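PDB 3HM0: probable Thioesterase from Bartonella henselae, which probably hydrolyses acyl thioesters, as a tetrameric member of the hot-dog-fold thioesterase superfamily. Local coordinates for residues N34-D38 / K114-S118; F62-R67 / M127-I131. One frame throughout, in Å; residues are numbered along the deposited sequence.

From the first modelled residue, N34, the chain enters strand 37-42 and then runs into helix 58-72, so the first halves of both contacts are made early. Interaction 1 closes when strand 110-120 comes back to pair with the start of strand 37-42, a loop that takes in the helices and strand 90-101. Interaction 2 closes next, as strand 124-133 crosses over helix 58-72. Because the segments alternate along the chain, the two loops cross instead of nesting. Strands 110-120 and 124-133 are sheet neighbours, and T115 OG1 meets Q129 NE2 at 2.7 Å, a probable hydrogen bond that couples the pairing of strand 37-42 to the helix packing.

Interaction 1: N34-D38 / K114-S118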
ATOM      1  N   ASN A  34     -21.750  16.462 -20.396  1.00 56.26           N
ATOM      2  CA  ASN A  34     -20.673  16.082 -19.441  1.00 56.49           C
ATOM      3  C   ASN A  34     -20.801  14.637 -18.916  1.00 56.04           C
ATOM      4  O   ASN A  34     -21.331  14.394 -17.816  1.00 56.10           O
ATOM      5  CB  ASN A  34     -20.597  17.087 -18.280  1.00 56.82           C
ATOM      6  CG  ASN A  34     -19.247  17.044 -17.547  1.00 58.10           C
ATOM      7  OD1 ASN A  34     -18.178  17.129 -18.167  1.00 59.70           O
ATOM      8  ND2 ASN A  34     -19.298  16.916 -16.225  1.00 58.94           N
ATOM      9  N   ALA A  35     -20.296  13.691 -19.710  1.00 55.11           N
ATOM     10  CA  ALA A  35     -20.427  12.262 -19.423  1.00 54.12           C
ATOM     11  C   ALA A  35     -19.478  11.776 -18.320  1.00 53.26           C
ATOM     12  O   ALA A  35     -18.489  12.430 -18.012  1.00 53.47           O
ATOM     13  CB  ALA A  35     -20.227  11.450 -20.709  1.00 54.13           C
ATOM     14  N   PHE A  36     -19.812  10.637 -17.720  1.00 52.45           N
ATOM     15  CA  PHE A  36     -18.919   9.926 -16.802  1.00 51.52           C
ATOM     16  C   PHE A  36     -17.933   9.063 -17.579  1.00 50.89           C
ATOM     17  O   PHE A  36     -18.344   8.194 -18.341  1.00 51.20           O
ATOM     18  CB  PHE A  36     -19.721   9.010 -15.872  1.00 51.25           C
ATOM     19  CG  PHE A  36     -20.251   9.694 -14.660  1.00 51.07           C
ATOM     20  CD1 PHE A  36     -19.384  10.249 -13.717  1.00 51.43           C
ATOM     21  CD2 PHE A  36     -21.621   9.778 -14.438  1.00 51.07           C
ATOM     22  CE1 PHE A  36     -19.881  10.889 -12.572  1.00 50.50           C
ATOM     23  CE2 PHE A  36     -22.127  10.418 -13.291  1.00 50.15           C
ATOM     24  CZ  PHE A  36     -21.255  10.973 -12.362  1.00 49.66           C
ATOM     25  N   HIS A  37     -16.639   9.283 -17.383  1.00 49.93           N
ATOM     26  CA  HIS A  37     -15.641   8.400 -17.973  1.00 48.86           C
ATOM     27  C   HIS A  37     -15.635   7.084 -17.224  1.00 47.86           C
ATOM     28  O   HIS A  37     -15.718   7.072 -15.999  1.00 47.90           O
ATOM     29  CB  HIS A  37     -14.264   9.037 -17.923  1.00 48.86           C
ATOM     30  CG  HIS A  37     -14.114  10.209 -18.839  1.00 50.70           C
ATOM     31  ND1 HIS A  37     -12.933  10.493 -19.493  1.00 52.70           N
ATOM     32  CD2 HIS A  37     -14.996  11.164 -19.221  1.00 52.04           C
ATOM     33  CE1 HIS A  37     -13.091  11.579 -20.232  1.00 53.24           C
ATOM     34  NE2 HIS A  37     -14.335  12.003 -20.087  1.00 54.19           N
ATOM     35  N   ASP A  38     -15.547   5.988 -17.973  1.00 46.66           N
ATOM     36  CA  ASP A  38     -15.575   4.637 -17.419  1.00 45.52           C
ATOM     37  C   ASP A  38     -14.196   3.986 -17.459  1.00 44.37           C
ATOM     38  O   ASP A  38     -13.510   4.003 -18.498  1.00 44.13           O
ATOM     39  CB  ASP A  38     -16.584   3.749 -18.173  1.00 45.75           C
ATOM     40  CG  ASP A  38     -18.028   3.960 -17.716  1.00 46.90           C
ATOM     41  OD1 ASP A  38     -18.353   5.022 -17.148  1.00 47.20           O
ATOM     42  OD2 ASP A  38     -18.854   3.047 -17.935  1.00 48.60           O
ATOM     43  N   LYS A 114     -16.403   5.341 -12.192  1.00 33.54           N
ATOM     44  CA  LYS A 114     -16.986   6.463 -12.927  1.00 34.07           C
ATOM     45  C   LYS A 114     -16.501   7.809 -12.399  1.00 34.31           C
ATOM     46  O   LYS A 114     -16.587   8.099 -11.210  1.00 33.80           O
ATOM     47  CB  LYS A 114     -18.508   6.374 -12.948  1.00 33.84           C
ATOM     48  CG  LYS A 114     -18.987   5.118 -13.649  1.00 35.69           C
ATOM     49  CD  LYS A 114     -20.403   4.729 -13.297  1.00 38.67           C
ATOM     50  CE  LYS A 114     -21.392   5.244 -14.328  1.00 41.55           C
ATOM     51  NZ  LYS A 114     -21.182   4.599 -15.676  1.00 44.54           N
ATOM     52  N   THR A 115     -15.981   8.625 -13.309  1.00 34.80           N
ATOM     53  CA  THR A 115     -15.328   9.860 -12.941  1.00 35.58           C
ATOM     54  C   THR A 115     -15.757  10.961 -13.900  1.00 36.73           C
ATOM     55  O   THR A 115     -15.829  10.745 -15.117  1.00 36.95           O
ATOM     56  CB  THR A 115     -13.794   9.691 -12.996  1.00 35.13           C
ATOM     57  OG1 THR A 115     -13.394   8.590 -12.171  1.00 34.01           O
ATOM     58  CG2 THR A 115     -13.092  10.929 -12.527  1.00 35.56           C
ATOM     59  N   ARG A 116     -16.069  12.124 -13.345  1.00 37.70           N
ATOM     60  CA  ARG A 116     -16.213  13.320 -14.148  1.00 39.71           C
ATOM     61  C   ARG A 116     -15.853  14.532 -13.302  1.00 40.65           C
ATOM     62  O   ARG A 116     -15.955  14.484 -12.077  1.00 40.92           O
ATOM     63  CB  ARG A 116     -17.628  13.446 -14.707  1.00 39.81           C
ATOM     64  CG  ARG A 116     -18.682  13.768 -13.659  1.00 41.77           C
ATOM     65  CD  ARG A 116     -19.993  14.115 -14.317  1.00 45.51           C
ATOM     66  NE  ARG A 116     -21.121  14.201 -13.380  1.00 48.84           N
ATOM     67  CZ  ARG A 116     -22.355  14.558 -13.738  1.00 49.86           C
ATOM     68  NH1 ARG A 116     -22.626  14.864 -15.003  1.00 51.02           N
ATOM     69  NH2 ARG A 116     -23.325  14.608 -12.837  1.00 50.71           N
ATOM     70  N   ILE A 117     -15.403  15.602 -13.951  1.00 41.94           N
ATOM     71  CA  ILE A 117     -15.237  16.875 -13.288  1.00 43.45           C
ATOM     72  C   ILE A 117     -16.643  17.445 -13.138  1.00 44.92           C
ATOM     73  O   ILE A 117     -17.493  17.260 -14.016  1.00 45.35           O
ATOM     74  CB  ILE A 117     -14.309  17.821 -14.081  1.00 43.36           C
ATOM     75  CG1 ILE A 117     -12.849  17.413 -13.877  1.00 43.07           C
ATOM     76  CG2 ILE A 117     -14.466  19.276 -13.612  1.00 43.53           C
ATOM     77  CD1 ILE A 117     -11.874  18.103 -14.811  1.00 44.00           C
ATOM     78  N   SER A 118     -16.912  18.075 -12.004  1.00 46.36           N
ATOM     79  CA  SER A 118     -18.228  18.646 -11.758  1.00 47.96           C
ATOM     80  C   SER A 118     -18.172  20.158 -11.490  1.00 49.12           C
ATOM     81  O   SER A 118     -19.202  20.837 -11.580  1.00 49.39           O
ATOM     82  CB  SER A 118     -18.923  17.916 -10.606  1.00 47.92           C
ATOM     83  OG  SER A 118     -18.243  18.123  -9.379  1.00 47.75           O
TER
HETATM   84  O   HOH W   1     -13.230   6.491 -13.915  1.00 27.34           O
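R116 lays its side chain across the ring of F36. CG sits between the backbone N and the carbonyl carbon (chi1 70°), and the chain runs extended to NE, bringing R116 CD over one face of the F36 ring, 3.9 Å from its centroid, a CH-pi contact. The guanidinium follows as an off-centre cation-pi partner, its plane turned 43° from the ring. At its edge R116 NH1 donates to N34 O at 3.1 Å. N34 answers: with chi1 at -160°, CG lies beside the carbonyl carbon, and N34 ND2 reaches I117 O at 2.9 Å, almost in line with that carbonyl. H37 and T115 form the antiparallel hydrogen-bonded pair, H37 N to T115 O at 2.8 Å and T115 N back to H37 O at 3.1 Å. At the next pair K114 lies alongside D38, bent near its end, and K114 NZ meets the syn side of D38 OD1 at 3.2 Å, a salt bridge. H37 is held by D73 through ND1 and meets the ring of F70. Strand 37-42 is outermost in this chain's sheet; strand 110-120 lies between it and strand 124-133, from which Y130 turns its ring nearly perpendicular to F36.

Interaction 2: F62-R67 / M127-I131; sequences FFERGR and MEQYI
Helix 58-72 is the long helix that the curved antiparallel sheet wraps in the hot-dog fold, and here its F63 and R67 pack against Q129 and its neighbours on strand 124-133. The axes of segments 62-67 and 127-131 come within 9.2 Å. Q129 reaches in from the strand with its chain extended beyond CG, which places the amide between the two helix residues. Q129 NE2 donates to F63 O at 2.8 Å, tilted a little from the carbonyl plane, while Q129 OE1 accepts from R67 NH1 at 3.0 Å, in the carbonyl plane and at the guanidinium edge. The R67 guanidinium and Q129 amide planes stand 77° apart. A bend at chi3 (-63°) turns the R67 guanidinium toward Q129; further back, R67 CD lies 3.6 Å from M127 SD. On the other flank the F63 ring slides past Q129, F63 CD1 meeting Q129 CB at 3.3 Å, and takes I131 CD1 over one face, 3.7 Å from the centroid. I131 CD1 also touches F62 CB. F63 O accepts R67 N, the helical bond, as well as the amide, so a buried carbonyl is gripped twice. Q129 NE2 also bonds T115 OG1 on strand 110-120. With partners at both ends, the amide's flip is probably fixed, and its dipole, oxygen turned to R67, probably helps to stabilise the buried guanidinium's positive charge.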
ATOM      1  N   PHE A  62      -8.241   2.953  -6.297  1.00 25.31           N
ATOM      2  CA  PHE A  62      -9.100   2.792  -7.462  1.00 25.55           C
ATOM      3  C   PHE A  62      -9.646   4.144  -7.951  1.00 25.57           C
ATOM      4  O   PHE A  62      -9.643   4.421  -9.151  1.00 25.81           O
ATOM      5  CB  PHE A  62     -10.233   1.794  -7.179  1.00 26.12           C
ATOM      6  CG  PHE A  62      -9.769   0.354  -6.971  1.00 27.99           C
ATOM      7  CD1 PHE A  62      -8.961  -0.286  -7.902  1.00 28.95           C
ATOM      8  CD2 PHE A  62     -10.191  -0.371  -5.861  1.00 31.08           C
ATOM      9  CE1 PHE A  62      -8.546  -1.598  -7.717  1.00 29.20           C
ATOM     10  CE2 PHE A  62      -9.787  -1.710  -5.677  1.00 31.08           C
ATOM     11  CZ  PHE A  62      -8.951  -2.309  -6.605  1.00 29.89           C
ATOM     12  N   PHE A  63     -10.083   5.002  -7.029  1.00 25.59           N
ATOM     13  CA  PHE A  63     -10.517   6.362  -7.399  1.00 25.30           C
ATOM     14  C   PHE A  63      -9.411   7.157  -8.065  1.00 26.04           C
ATOM     15  O   PHE A  63      -9.682   7.878  -9.012  1.00 25.84           O
ATOM     16  CB  PHE A  63     -11.017   7.148  -6.180  1.00 24.47           C
ATOM     17  CG  PHE A  63     -12.400   6.778  -5.737  1.00 21.84           C
ATOM     18  CD1 PHE A  63     -13.455   6.720  -6.662  1.00 20.13           C
ATOM     19  CD2 PHE A  63     -12.668   6.529  -4.397  1.00 18.18           C
ATOM     20  CE1 PHE A  63     -14.767   6.400  -6.263  1.00 17.69           C
ATOM     21  CE2 PHE A  63     -13.978   6.208  -3.978  1.00 19.63           C
ATOM     22  CZ  PHE A  63     -15.032   6.143  -4.925  1.00 18.45           C
ATOM     23  N   GLU A  64      -8.179   7.041  -7.549  1.00 27.02           N
ATOM     24  CA  GLU A  64      -6.994   7.658  -8.157  1.00 28.58           C
ATOM     25  C   GLU A  64      -6.761   7.181  -9.617  1.00 29.07           C
ATOM     26  O   GLU A  64      -6.463   7.993 -10.489  1.00 29.33           O
ATOM     27  CB  GLU A  64      -5.752   7.422  -7.291  1.00 29.00           C
ATOM     28  CG  GLU A  64      -4.552   8.346  -7.573  1.00 31.75           C
ATOM     29  CD  GLU A  64      -3.286   7.543  -7.898  1.00 37.06           C
ATOM     30  OE1 GLU A  64      -2.729   6.878  -6.997  1.00 37.74           O
ATOM     31  OE2 GLU A  64      -2.844   7.570  -9.078  1.00 40.45           O
ATOM     32  N   ARG A  65      -6.923   5.880  -9.872  1.00 29.42           N
ATOM     33  CA  ARG A  65      -6.890   5.323 -11.238  1.00 29.60           C
ATOM     34  C   ARG A  65      -7.908   5.996 -12.155  1.00 29.63           C
ATOM     35  O   ARG A  65      -7.604   6.311 -13.309  1.00 29.35           O
ATOM     36  CB  ARG A  65      -7.119   3.793 -11.240  1.00 29.43           C
ATOM     37  CG  ARG A  65      -6.019   3.019 -10.526  1.00 28.60           C
ATOM     38  CD  ARG A  65      -6.075   1.527 -10.809  1.00 28.57           C
ATOM     39  NE  ARG A  65      -5.511   0.803  -9.666  1.00 30.23           N
ATOM     40  CZ  ARG A  65      -5.529  -0.514  -9.500  1.00 28.09           C
ATOM     41  NH1 ARG A  65      -5.007  -1.047  -8.407  1.00 25.53           N
ATOM     42  NH2 ARG A  65      -6.081  -1.292 -10.411  1.00 28.51           N
ATOM     43  N   GLY A  66      -9.111   6.215 -11.632  1.00 29.77           N
ATOM     44  CA  GLY A  66     -10.177   6.871 -12.389  1.00 29.76           C
ATOM     45  C   GLY A  66      -9.763   8.266 -12.809  1.00 29.74           C
ATOM     46  O   GLY A  66      -9.886   8.619 -13.971  1.00 29.65           O
ATOM     47  N   ARG A  67      -9.256   9.041 -11.852  1.00 29.80           N
ATOM     48  CA  ARG A  67      -8.826  10.411 -12.080  1.00 29.95           C
ATOM     49  C   ARG A  67      -7.652  10.463 -13.035  1.00 30.63           C
ATOM     50  O   ARG A  67      -7.686  11.230 -13.974  1.00 32.09           O
ATOM     51  CB  ARG A  67      -8.454  11.118 -10.768  1.00 29.26           C
ATOM     52  CG  ARG A  67      -9.574  11.091  -9.734  1.00 29.47           C
ATOM     53  CD  ARG A  67      -9.410  12.129  -8.646  1.00 28.54           C
ATOM     54  NE  ARG A  67      -8.206  11.905  -7.859  1.00 27.55           N
ATOM     55  CZ  ARG A  67      -8.146  11.096  -6.811  1.00 28.55           C
ATOM     56  NH1 ARG A  67      -9.224  10.443  -6.411  1.00 26.65           N
ATOM     57  NH2 ARG A  67      -6.996  10.935  -6.153  1.00 31.81           N
ATOM     58  N   MET A 127     -14.375  16.699  -8.341  1.00 36.59           N
ATOM     59  CA  MET A 127     -14.767  15.474  -9.016  1.00 36.54           C
ATOM     60  C   MET A 127     -15.802  14.643  -8.253  1.00 36.61           C
ATOM     61  O   MET A 127     -15.813  14.602  -7.006  1.00 36.65           O
ATOM     62  CB  MET A 127     -13.527  14.636  -9.362  1.00 36.57           C
ATOM     63  CG  MET A 127     -12.949  14.922 -10.735  1.00 36.43           C
ATOM     64  SD  MET A 127     -11.297  14.212 -10.932  1.00 38.83           S
ATOM     65  CE  MET A 127     -11.136  14.041 -12.701  1.00 37.33           C
ATOM     66  N   GLU A 128     -16.677  13.990  -9.013  1.00 36.33           N
ATOM     67  CA  GLU A 128     -17.634  13.047  -8.458  1.00 36.61           C
ATOM     68  C   GLU A 128     -17.267  11.686  -8.998  1.00 35.53           C
ATOM     69  O   GLU A 128     -17.339  11.458 -10.210  1.00 35.36           O
ATOM     70  CB  GLU A 128     -19.067  13.372  -8.890  1.00 37.15           C
ATOM     71  CG  GLU A 128     -19.766  14.455  -8.077  1.00 41.89           C
ATOM     72  CD  GLU A 128     -21.122  14.883  -8.691  1.00 48.05           C
ATOM     73  OE1 GLU A 128     -21.682  14.139  -9.549  1.00 49.80           O
ATOM     74  OE2 GLU A 128     -21.620  15.970  -8.300  1.00 49.96           O
ATOM     75  N   GLN A 129     -16.897  10.770  -8.102  1.00 34.50           N
ATOM     76  CA  GLN A 129     -16.474   9.435  -8.524  1.00 32.69           C
ATOM     77  C   GLN A 129     -17.364   8.373  -7.940  1.00 32.26           C
ATOM     78  O   GLN A 129     -17.846   8.538  -6.829  1.00 32.57           O
ATOM     79  CB  GLN A 129     -15.012   9.190  -8.160  1.00 32.13           C
ATOM     80  CG  GLN A 129     -14.068  10.206  -8.755  1.00 28.95           C
ATOM     81  CD  GLN A 129     -12.637   9.749  -8.711  1.00 26.56           C
ATOM     82  OE1 GLN A 129     -11.897  10.109  -7.786  1.00 25.66           O
ATOM     83  NE2 GLN A 129     -12.230   8.940  -9.706  1.00 21.80           N
ATOM     84  N   TYR A 130     -17.572   7.293  -8.692  1.00 31.74           N
ATOM     85  CA  TYR A 130     -18.393   6.167  -8.269  1.00 31.77           C
ATOM     86  C   TYR A 130     -17.703   4.821  -8.545  1.00 31.11           C
ATOM     87  O   TYR A 130     -16.979   4.662  -9.537  1.00 30.91           O
ATOM     88  CB  TYR A 130     -19.776   6.208  -8.957  1.00 32.72           C
ATOM     89  CG  TYR A 130     -20.576   7.473  -8.674  1.00 35.30           C
ATOM     90  CD1 TYR A 130     -21.359   7.587  -7.528  1.00 37.02           C
ATOM     91  CD2 TYR A 130     -20.529   8.562  -9.545  1.00 37.91           C
ATOM     92  CE1 TYR A 130     -22.072   8.754  -7.254  1.00 38.69           C
ATOM     93  CE2 TYR A 130     -21.240   9.734  -9.282  1.00 39.06           C
ATOM     94  CZ  TYR A 130     -22.014   9.824  -8.136  1.00 40.25           C
ATOM     95  OH  TYR A 130     -22.718  10.991  -7.873  1.00 41.21           O
ATOM     96  N   ILE A 131     -17.935   3.848  -7.665  1.00 29.98           N
ATOM     97  CA  ILE A 131     -17.441   2.505  -7.892  1.00 29.18           C
ATOM     98  C   ILE A 131     -18.581   1.504  -7.852  1.00 29.54           C
ATOM     99  O   ILE A 131     -19.240   1.342  -6.832  1.00 29.35           O
ATOM    100  CB  ILE A 131     -16.283   2.113  -6.930  1.00 29.00           C
ATOM    101  CG1 ILE A 131     -15.048   2.986  -7.214  1.00 27.66           C
ATOM    102  CG2 ILE A 131     -15.935   0.623  -7.092  1.00 28.00           C
ATOM    103  CD1 ILE A 131     -13.928   2.845  -6.249  1.00 25.15           C
TER